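Local atomic coordinates of metallo-beta-lactamase (Serratia marcescens, PDB entry 6K4X), a protein that hydrolyses the amide bond of beta-lactam antibiotics with two zinc ions, as a subclass B3 metallo-beta-lactamase. Residues F200-A213 with Y236-R250. Residues are numbered along the deposited sequence; the frame is centred on the assembly and turned at random.
Sequences FEAVEKLSCDIAIA and YVDNGACRAIAAAGR. With SO4 (sulfate ion), chain H.
Arg-250 lays its side chain beside Phe-200 and closes on Glu-204. Its CB sits off-centre over the Phe-200 ring, 4.2 Å from the centroid, a CH-pi contact; CG and NE then skirt CD2. With CG anti to the backbone N (chi1 -176°) and a bend at chi3, the chain brings NH2 to 3.5 Å from Phe-200 CB, which lies over one guanidinium face. The edge makes an end-on salt bridge of two hydrogen bonds: NH1 donates to the syn lone pair of Glu-204 OE1 (3.0 Å), which lies in the guanidinium plane, and NH2 to Glu-204 OE2 (3.0 Å), 34° out of the carboxylate plane. Arginine suits this place because its aliphatic part covers an aromatic ring and its tip pairs with a carboxylate. Gly-249 lets the phenyl ring lie against bare backbone, Phe-200 CZ 3.4 Å from Gly-249 O. Within the alpha-beta/beta-alpha sandwich of metallo-beta-lactamases, residues 200-205 run nearly antiparallel to 241-250, their axes 7.6 Å apart because Ala-246 has a one-carbon side chain. Further along, the Cys-208 to Cys-242 disulfide ties the loop before edge strand 210-213 to the second helix. Asp-238 N donates to Asp-209 O (2.8 Å); Asp-238 OD1 makes a capping bond, accepting from Gly-240 N, while OD2 salt-bridges Arg-224.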
ATOM      1  N   PHE A 200      10.203 -10.791   1.705  1.00  7.02           N
ATOM      2  CA  PHE A 200      10.416 -10.767   3.137  1.00  6.71           C
ATOM      3  C   PHE A 200      11.810 -10.209   3.452  1.00  7.38           C
ATOM      4  O   PHE A 200      11.962  -9.389   4.373  1.00  8.06           O
ATOM      5  CB  PHE A 200      10.289 -12.150   3.776  1.00  7.67           C
ATOM      6  CG  PHE A 200       9.069 -12.961   3.422  1.00  6.89           C
ATOM      7  CD1 PHE A 200       7.820 -12.400   3.187  1.00  7.09           C
ATOM      8  CD2 PHE A 200       9.191 -14.333   3.305  1.00  7.03           C
ATOM      9  CE1 PHE A 200       6.734 -13.188   2.837  1.00  7.08           C
ATOM     10  CE2 PHE A 200       8.105 -15.120   2.962  1.00  6.86           C
ATOM     11  CZ  PHE A 200       6.883 -14.552   2.724  1.00  6.54           C
ATOM     12  N   GLU A 201      12.809 -10.648   2.693  1.00  8.11           N
ATOM     13  CA  GLU A 201      14.187 -10.204   2.917  0.50  9.23           C
ATOM     14  C   GLU A 201      14.309  -8.701   2.642  1.00  8.59           C
ATOM     15  O   GLU A 201      14.946  -7.971   3.421  1.00  9.51           O
ATOM     16  CB  GLU A 201      15.146 -11.006   2.046  0.50 10.89           C
ATOM     17  CG  GLU A 201      15.306 -12.446   2.493  0.50 14.47           C
ATOM     18  CD  GLU A 201      16.554 -13.120   1.952  0.50 17.71           C
ATOM     19  OE1 GLU A 201      16.828 -14.271   2.347  0.50 21.23           O
ATOM     20  OE2 GLU A 201      17.249 -12.492   1.136  0.50 19.22           O
ATOM     21  N   ALA A 202      13.703  -8.225   1.558  1.00  7.30           N
ATOM     22  CA  ALA A 202      13.815  -6.811   1.241  1.00  8.04           C
ATOM     23  C   ALA A 202      13.152  -5.973   2.340  1.00  8.40           C
ATOM     24  O   ALA A 202      13.678  -4.935   2.770  1.00  8.67           O
ATOM     25  CB  ALA A 202      13.209  -6.522  -0.104  1.00  8.31           C
ATOM     26  N   VAL A 203      11.952  -6.371   2.761  1.00  7.47           N
ATOM     27  CA  VAL A 203      11.198  -5.555   3.693  1.00  7.26           C
ATOM     28  C   VAL A 203      11.874  -5.532   5.071  1.00  7.58           C
ATOM     29  O   VAL A 203      11.925  -4.486   5.726  1.00  7.80           O
ATOM     30  CB  VAL A 203       9.727  -6.001   3.746  1.00  7.40           C
ATOM     31  CG1 VAL A 203       8.973  -5.341   4.878  1.00  8.14           C
ATOM     32  CG2 VAL A 203       9.062  -5.702   2.412  1.00  7.43           C
ATOM     33  N   GLU A 204      12.427  -6.659   5.508  1.00  7.80           N
ATOM     34  CA  GLU A 204      13.074  -6.694   6.828  1.00  8.67           C
ATOM     35  C   GLU A 204      14.414  -5.940   6.802  1.00  9.74           C
ATOM     36  O   GLU A 204      15.016  -5.757   7.884  1.00 13.51           O
ATOM     37  CB  GLU A 204      13.159  -8.123   7.377  1.00  9.94           C
ATOM     38  CG  GLU A 204      14.159  -9.010   6.682  1.00 10.04           C
ATOM     39  CD  GLU A 204      13.915 -10.506   6.858  1.00  9.62           C
ATOM     40  OE1 GLU A 204      13.012 -10.905   7.634  1.00 11.11           O
ATOM     41  OE2 GLU A 204      14.659 -11.272   6.247  1.00 11.62           O
ATOM     42  N   LYS A 205      14.905  -5.497   5.646  1.00  8.99           N
ATOM     43  CA  LYS A 205      16.116  -4.660   5.567  1.00  9.73           C
ATOM     44  C   LYS A 205      15.799  -3.168   5.402  1.00  9.05           C
ATOM     45  O   LYS A 205      16.712  -2.347   5.484  1.00 10.91           O
ATOM     46  CB  LYS A 205      16.981  -5.124   4.395  1.00 11.49           C
ATOM     47  CG  LYS A 205      17.654  -6.473   4.591  1.00 13.98           C
ATOM     48  CD  LYS A 205      18.381  -6.898   3.333  1.00 19.04           C
ATOM     49  CE  LYS A 205      18.822  -8.343   3.361  1.00 26.01           C
ATOM     50  NZ  LYS A 205      19.814  -8.571   4.435  1.00 30.44           N
ATOM     51  N   LEU A 206      14.544  -2.786   5.142  1.00  8.54           N
ATOM     52  CA  LEU A 206      14.221  -1.368   4.906  1.00  9.16           C
ATOM     53  C   LEU A 206      14.534  -0.539   6.149  1.00  8.92           C
ATOM     54  O   LEU A 206      14.250  -0.914   7.258  1.00  9.73           O
ATOM     55  CB  LEU A 206      12.732  -1.205   4.592  1.00  8.64           C
ATOM     56  CG  LEU A 206      12.279  -1.723   3.231  1.00  8.40           C
ATOM     57  CD1 LEU A 206      10.774  -1.665   3.104  1.00  9.21           C
ATOM     58  CD2 LEU A 206      12.921  -0.960   2.091  1.00  9.87           C
ATOM     59  N   SER A 207      15.028   0.674   5.918  1.00  9.47           N
ATOM     60  CA  SER A 207      14.981   1.749   6.906  0.50 10.36           C
ATOM     61  C   SER A 207      13.510   2.062   7.201  1.00  9.03           C
ATOM     62  O   SER A 207      12.777   2.429   6.300  1.00 11.13           O
ATOM     63  CB  SER A 207      15.710   2.973   6.391  0.50 10.96           C
ATOM     64  OG  SER A 207      17.064   2.679   6.073  0.50 13.89           O
ATOM     65  N   CYS A 208      13.067   1.908   8.450  1.00 10.08           N
ATOM     66  CA  CYS A 208      11.625   1.807   8.710  1.00  9.60           C
ATOM     67  C   CYS A 208      11.221   2.324  10.092  1.00 10.93           C
ATOM     68  O   CYS A 208      10.854   1.501  10.953  1.00 15.02           O
ATOM     69  CB  CYS A 208      11.232   0.334   8.611  1.00 11.00           C
ATOM     70  SG  CYS A 208       9.486  -0.071   8.907  1.00 11.60           S
ATOM     71  N   ASP A 209      11.125   3.639  10.280  1.00  8.38           N
ATOM     72  CA  ASP A 209      10.704   4.190  11.550  1.00  8.36           C
ATOM     73  C   ASP A 209       9.192   4.065  11.731  1.00  7.48           C
ATOM     74  O   ASP A 209       8.747   3.784  12.851  1.00  8.61           O
ATOM     75  CB  ASP A 209      11.095   5.657  11.685  1.00  8.82           C
ATOM     76  CG  ASP A 209      12.592   5.860  11.684  1.00  9.80           C
ATOM     77  OD1 ASP A 209      13.264   5.191  12.512  1.00 14.61           O
ATOM     78  OD2 ASP A 209      13.078   6.656  10.889  1.00  9.95           O
ATOM     79  N   ILE A 210       8.425   4.352  10.685  1.00  7.47           N
ATOM     80  CA  ILE A 210       6.957   4.328  10.739  1.00  7.13           C
ATOM     81  C   ILE A 210       6.493   3.456   9.587  1.00  7.03           C
ATOM     82  O   ILE A 210       6.700   3.833   8.425  1.00  8.08           O
ATOM     83  CB  ILE A 210       6.363   5.738  10.609  1.00  7.14           C
ATOM     84  CG1 ILE A 210       6.815   6.620  11.773  1.00  7.28           C
ATOM     85  CG2 ILE A 210       4.841   5.671  10.469  1.00  7.73           C
ATOM     86  CD1 ILE A 210       6.502   8.096  11.569  1.00  7.85           C
ATOM     87  N   ALA A 211       5.872   2.320   9.898  1.00  6.99           N
ATOM     88  CA  ALA A 211       5.290   1.465   8.864  1.00  7.18           C
ATOM     89  C   ALA A 211       3.781   1.636   8.865  1.00  6.78           C
ATOM     90  O   ALA A 211       3.137   1.568   9.920  1.00  7.37           O
ATOM     91  CB  ALA A 211       5.682   0.022   9.060  1.00  7.59           C
ATOM     92  N   ILE A 212       3.234   1.862   7.676  1.00  6.82           N
ATOM     93  CA  ILE A 212       1.819   1.907   7.436  1.00  6.77           C
ATOM     94  C   ILE A 212       1.517   0.742   6.508  1.00  5.99           C
ATOM     95  O   ILE A 212       1.939   0.751   5.355  1.00  6.57           O
ATOM     96  CB  ILE A 212       1.387   3.245   6.816  1.00  7.72           C
ATOM     97  CG1 ILE A 212       1.761   4.408   7.735  1.00  9.30           C
ATOM     98  CG2 ILE A 212      -0.091   3.227   6.501  1.00  8.23           C
ATOM     99  CD1 ILE A 212       2.042   5.717   7.043  1.00 10.18           C
ATOM    100  N   ALA A 213       0.865  -0.299   7.022  1.00  6.22           N
ATOM    101  CA  ALA A 213       0.584  -1.490   6.221  1.00  5.85           C
ATOM    102  C   ALA A 213      -0.692  -1.293   5.411  1.00  5.81           C
ATOM    103  O   ALA A 213      -1.633  -0.668   5.885  1.00  6.16           O
ATOM    104  CB  ALA A 213       0.472  -2.698   7.104  1.00  6.65           C
ATOM    105  N   TYR A 236       3.243   5.914  16.580  1.00  7.68           N
ATOM    106  CA  TYR A 236       3.303   5.281  15.261  1.00  7.13           C
ATOM    107  C   TYR A 236       4.702   4.770  14.944  1.00  8.19           C
ATOM    108  O   TYR A 236       4.849   4.012  13.971  1.00  8.33           O
ATOM    109  CB  TYR A 236       2.825   6.215  14.150  1.00  8.64           C
ATOM    110  CG  TYR A 236       1.431   6.724  14.371  1.00  7.68           C
ATOM    111  CD1 TYR A 236       0.343   5.874  14.267  1.00  8.32           C
ATOM    112  CD2 TYR A 236       1.199   8.049  14.669  1.00  8.73           C
ATOM    113  CE1 TYR A 236      -0.943   6.326  14.477  1.00  9.04           C
ATOM    114  CE2 TYR A 236      -0.073   8.504  14.902  1.00  9.12           C
ATOM    115  CZ  TYR A 236      -1.146   7.653  14.795  1.00  9.64           C
ATOM    116  OH  TYR A 236      -2.407   8.116  15.006  1.00 11.97           O
ATOM    117  N   VAL A 237       5.695   5.202  15.722  1.00  7.42           N
ATOM    118  CA  VAL A 237       7.062   4.939  15.483  1.00  8.54           C
ATOM    119  C   VAL A 237       7.412   3.606  16.121  1.00  8.35           C
ATOM    120  O   VAL A 237       7.171   3.394  17.311  1.00 10.27           O
ATOM    121  CB  VAL A 237       7.946   6.071  16.031  1.00  8.83           C
ATOM    122  CG1 VAL A 237       9.417   5.719  15.955  1.00 10.83           C
ATOM    123  CG2 VAL A 237       7.669   7.380  15.318  1.00  9.18           C
ATOM    124  N   ASP A 238       8.041   2.751  15.338  1.00  8.12           N
ATOM    125  CA  ASP A 238       8.509   1.461  15.807  1.00  8.43           C
ATOM    126  C   ASP A 238       9.425   0.905  14.719  1.00  8.37           C
ATOM    127  O   ASP A 238       8.935   0.467  13.660  1.00  8.52           O
ATOM    128  CB  ASP A 238       7.341   0.509  16.079  1.00  8.71           C
ATOM    129  CG  ASP A 238       7.735  -0.920  16.397  1.00 10.12           C
ATOM    130  OD1 ASP A 238       8.945  -1.230  16.417  1.00  9.84           O
ATOM    131  OD2 ASP A 238       6.792  -1.719  16.601  1.00  9.94           O
ATOM    132  N   ASN A 239      10.737   1.012  14.917  1.00  7.90           N
ATOM    133  CA  ASN A 239      11.676   0.750  13.854  1.00  9.01           C
ATOM    134  C   ASN A 239      11.876  -0.753  13.636  1.00  9.23           C
ATOM    135  O   ASN A 239      12.596  -1.123  12.734  1.00  9.81           O
ATOM    136  CB  ASN A 239      13.009   1.466  14.063  1.00 11.75           C
ATOM    137  CG  ASN A 239      13.767   0.996  15.275  1.00 14.16           C
ATOM    138  OD1 ASN A 239      13.475  -0.054  15.839  1.00 15.27           O
ATOM    139  ND2 ASN A 239      14.725   1.797  15.718  1.00 16.83           N
ATOM    140  N   GLY A 240      11.138  -1.589  14.371  1.00  8.41           N
ATOM    141  CA  GLY A 240      11.081  -3.004  14.088  1.00  8.43           C
ATOM    142  C   GLY A 240       9.850  -3.407  13.292  1.00  7.80           C
ATOM    143  O   GLY A 240       9.659  -4.591  13.015  1.00  8.15           O
ATOM    144  N   ALA A 241       8.999  -2.461  12.899  1.00  7.75           N
ATOM    145  CA  ALA A 241       7.708  -2.839  12.340  1.00  7.65           C
ATOM    146  C   ALA A 241       7.855  -3.533  10.988  1.00  6.77           C
ATOM    147  O   ALA A 241       7.084  -4.476  10.742  1.00  7.49           O
ATOM    148  CB  ALA A 241       6.826  -1.634  12.224  1.00  7.80           C
ATOM    149  N   CYS A 242       8.764  -3.088  10.119  1.00  7.18           N
ATOM    150  CA  CYS A 242       8.911  -3.761   8.857  1.00  7.37           C
ATOM    151  C   CYS A 242       9.481  -5.172   9.058  1.00  6.92           C
ATOM    152  O   CYS A 242       9.087  -6.104   8.356  1.00  7.61           O
ATOM    153  CB  CYS A 242       9.788  -2.946   7.917  1.00  7.07           C
ATOM    154  SG  CYS A 242       9.025  -1.412   7.340  1.00  9.83           S
ATOM    155  N   ARG A 243      10.405  -5.348  10.010  1.00  6.62           N
ATOM    156  CA  ARG A 243      10.899  -6.676  10.336  1.00  7.40           C
ATOM    157  C   ARG A 243       9.754  -7.579  10.762  1.00  7.90           C
ATOM    158  O   ARG A 243       9.702  -8.750  10.380  1.00  8.02           O
ATOM    159  CB  ARG A 243      11.986  -6.662  11.418  1.00  8.47           C
ATOM    160  CG  ARG A 243      13.274  -5.982  10.972  1.00 10.79           C
ATOM    161  CD  ARG A 243      14.405  -6.092  11.991  1.00 12.34           C
ATOM    162  NE  ARG A 243      14.202  -5.328  13.210  1.00 15.90           N
ATOM    163  CZ  ARG A 243      14.600  -4.071  13.412  1.00 15.58           C
ATOM    164  NH1 ARG A 243      15.193  -3.383  12.451  1.00 16.94           N
ATOM    165  NH2 ARG A 243      14.384  -3.509  14.591  1.00 18.84           N
ATOM    166  N   ALA A 244       8.822  -7.026  11.525  1.00  7.50           N
ATOM    167  CA  ALA A 244       7.689  -7.805  12.013  1.00  7.52           C
ATOM    168  C   ALA A 244       6.718  -8.167  10.884  1.00  7.29           C
ATOM    169  O   ALA A 244       6.198  -9.288  10.847  1.00  7.40           O
ATOM    170  CB  ALA A 244       6.957  -7.081  13.121  1.00  8.38           C
ATOM    171  N   ILE A 245       6.420  -7.233   9.990  1.00  7.04           N
ATOM    172  CA  ILE A 245       5.553  -7.520   8.848  1.00  7.20           C
ATOM    173  C   ILE A 245       6.177  -8.634   8.000  1.00  6.71           C
ATOM    174  O   ILE A 245       5.496  -9.578   7.615  1.00  7.21           O
ATOM    175  CB  ILE A 245       5.319  -6.251   8.011  1.00  7.46           C
ATOM    176  CG1 ILE A 245       4.544  -5.221   8.834  1.00  8.23           C
ATOM    177  CG2 ILE A 245       4.615  -6.578   6.695  1.00  8.42           C
ATOM    178  CD1 ILE A 245       4.433  -3.879   8.167  1.00  9.33           C
ATOM    179  N   ALA A 246       7.481  -8.555   7.771  1.00  7.29           N
ATOM    180  CA  ALA A 246       8.181  -9.571   7.012  1.00  7.78           C
ATOM    181  C   ALA A 246       8.107 -10.925   7.721  1.00  7.23           C
ATOM    182  O   ALA A 246       7.915 -11.967   7.081  1.00  7.47           O
ATOM    183  CB  ALA A 246       9.611  -9.156   6.767  1.00  8.25           C
ATOM    184  N   ALA A 247       8.335 -10.935   9.036  1.00  7.16           N
ATOM    185  CA  ALA A 247       8.307 -12.179   9.807  1.00  7.37           C
ATOM    186  C   ALA A 247       6.929 -12.817   9.723  1.00  7.05           C
ATOM    187  O   ALA A 247       6.815 -14.037   9.640  1.00  7.09           O
ATOM    188  CB  ALA A 247       8.718 -11.935  11.231  1.00  8.11           C
ATOM    189  N   ALA A 248       5.879 -12.010   9.797  1.00  7.20           N
ATOM    190  CA  ALA A 248       4.530 -12.569   9.728  1.00  7.18           C
ATOM    191  C   ALA A 248       4.264 -13.137   8.330  1.00  6.37           C
ATOM    192  O   ALA A 248       3.573 -14.148   8.182  1.00  6.82           O
ATOM    193  CB  ALA A 248       3.505 -11.529  10.077  1.00  8.04           C
ATOM    194  N   GLY A 249       4.761 -12.460   7.302  1.00  6.83           N
ATOM    195  CA  GLY A 249       4.668 -12.963   5.938  1.00  6.56           C
ATOM    196  C   GLY A 249       5.351 -14.321   5.807  1.00  6.33           C
ATOM    197  O   GLY A 249       4.782 -15.305   5.287  1.00  6.21           O
ATOM    198  N   ARG A 250       6.573 -14.424   6.333  1.00  6.17           N
ATOM    199  CA  ARG A 250       7.324 -15.654   6.288  1.00  6.61           C
ATOM    200  C   ARG A 250       6.582 -16.770   7.023  1.00  6.06           C
ATOM    201  O   ARG A 250       6.491 -17.887   6.522  1.00  6.43           O
ATOM    202  CB  ARG A 250       8.737 -15.427   6.832  1.00  7.04           C
ATOM    203  CG  ARG A 250       9.627 -16.655   6.734  1.00  7.89           C
ATOM    204  CD  ARG A 250      11.060 -16.379   7.152  1.00  8.97           C
ATOM    205  NE  ARG A 250      11.789 -15.499   6.245  1.00  8.79           N
ATOM    206  CZ  ARG A 250      12.248 -14.275   6.510  1.00  8.95           C
ATOM    207  NH1 ARG A 250      12.023 -13.690   7.680  1.00  9.62           N
ATOM    208  NH2 ARG A 250      12.929 -13.639   5.565  1.00  9.06           N
TER
HETATM  209  S   SO4 H 307      13.085  -7.168  16.304  1.00 30.38           S
HETATM  210  O1  SO4 H 307      13.733  -8.406  16.808  1.00 32.25           O
HETATM  211  O2  SO4 H 307      12.822  -7.315  14.838  1.00 26.51           O
HETATM  212  O3  SO4 H 307      11.795  -6.981  17.018  1.00 37.58           O
HETATM  213  O4  SO4 H 307      13.941  -5.982  16.558  1.00 30.22           O
HETATM  214  O   HOH W   1      12.054 -10.212  10.008  1.00 10.79           O
HETATM  215  O   HOH W   2      15.738  -3.778   9.702  1.00 20.65           O
HETATM  216  O   HOH W   3      14.217   0.379  10.823  1.00 17.51           O
HETATM  217  O   HOH W   4      15.427   4.056  13.552  1.00 28.52           O
HETATM  218  O   HOH W   5       5.949   1.600  12.836  1.00  7.69           O
HETATM  219  O   HOH W   6       2.645   3.107  12.259  1.00  9.30           O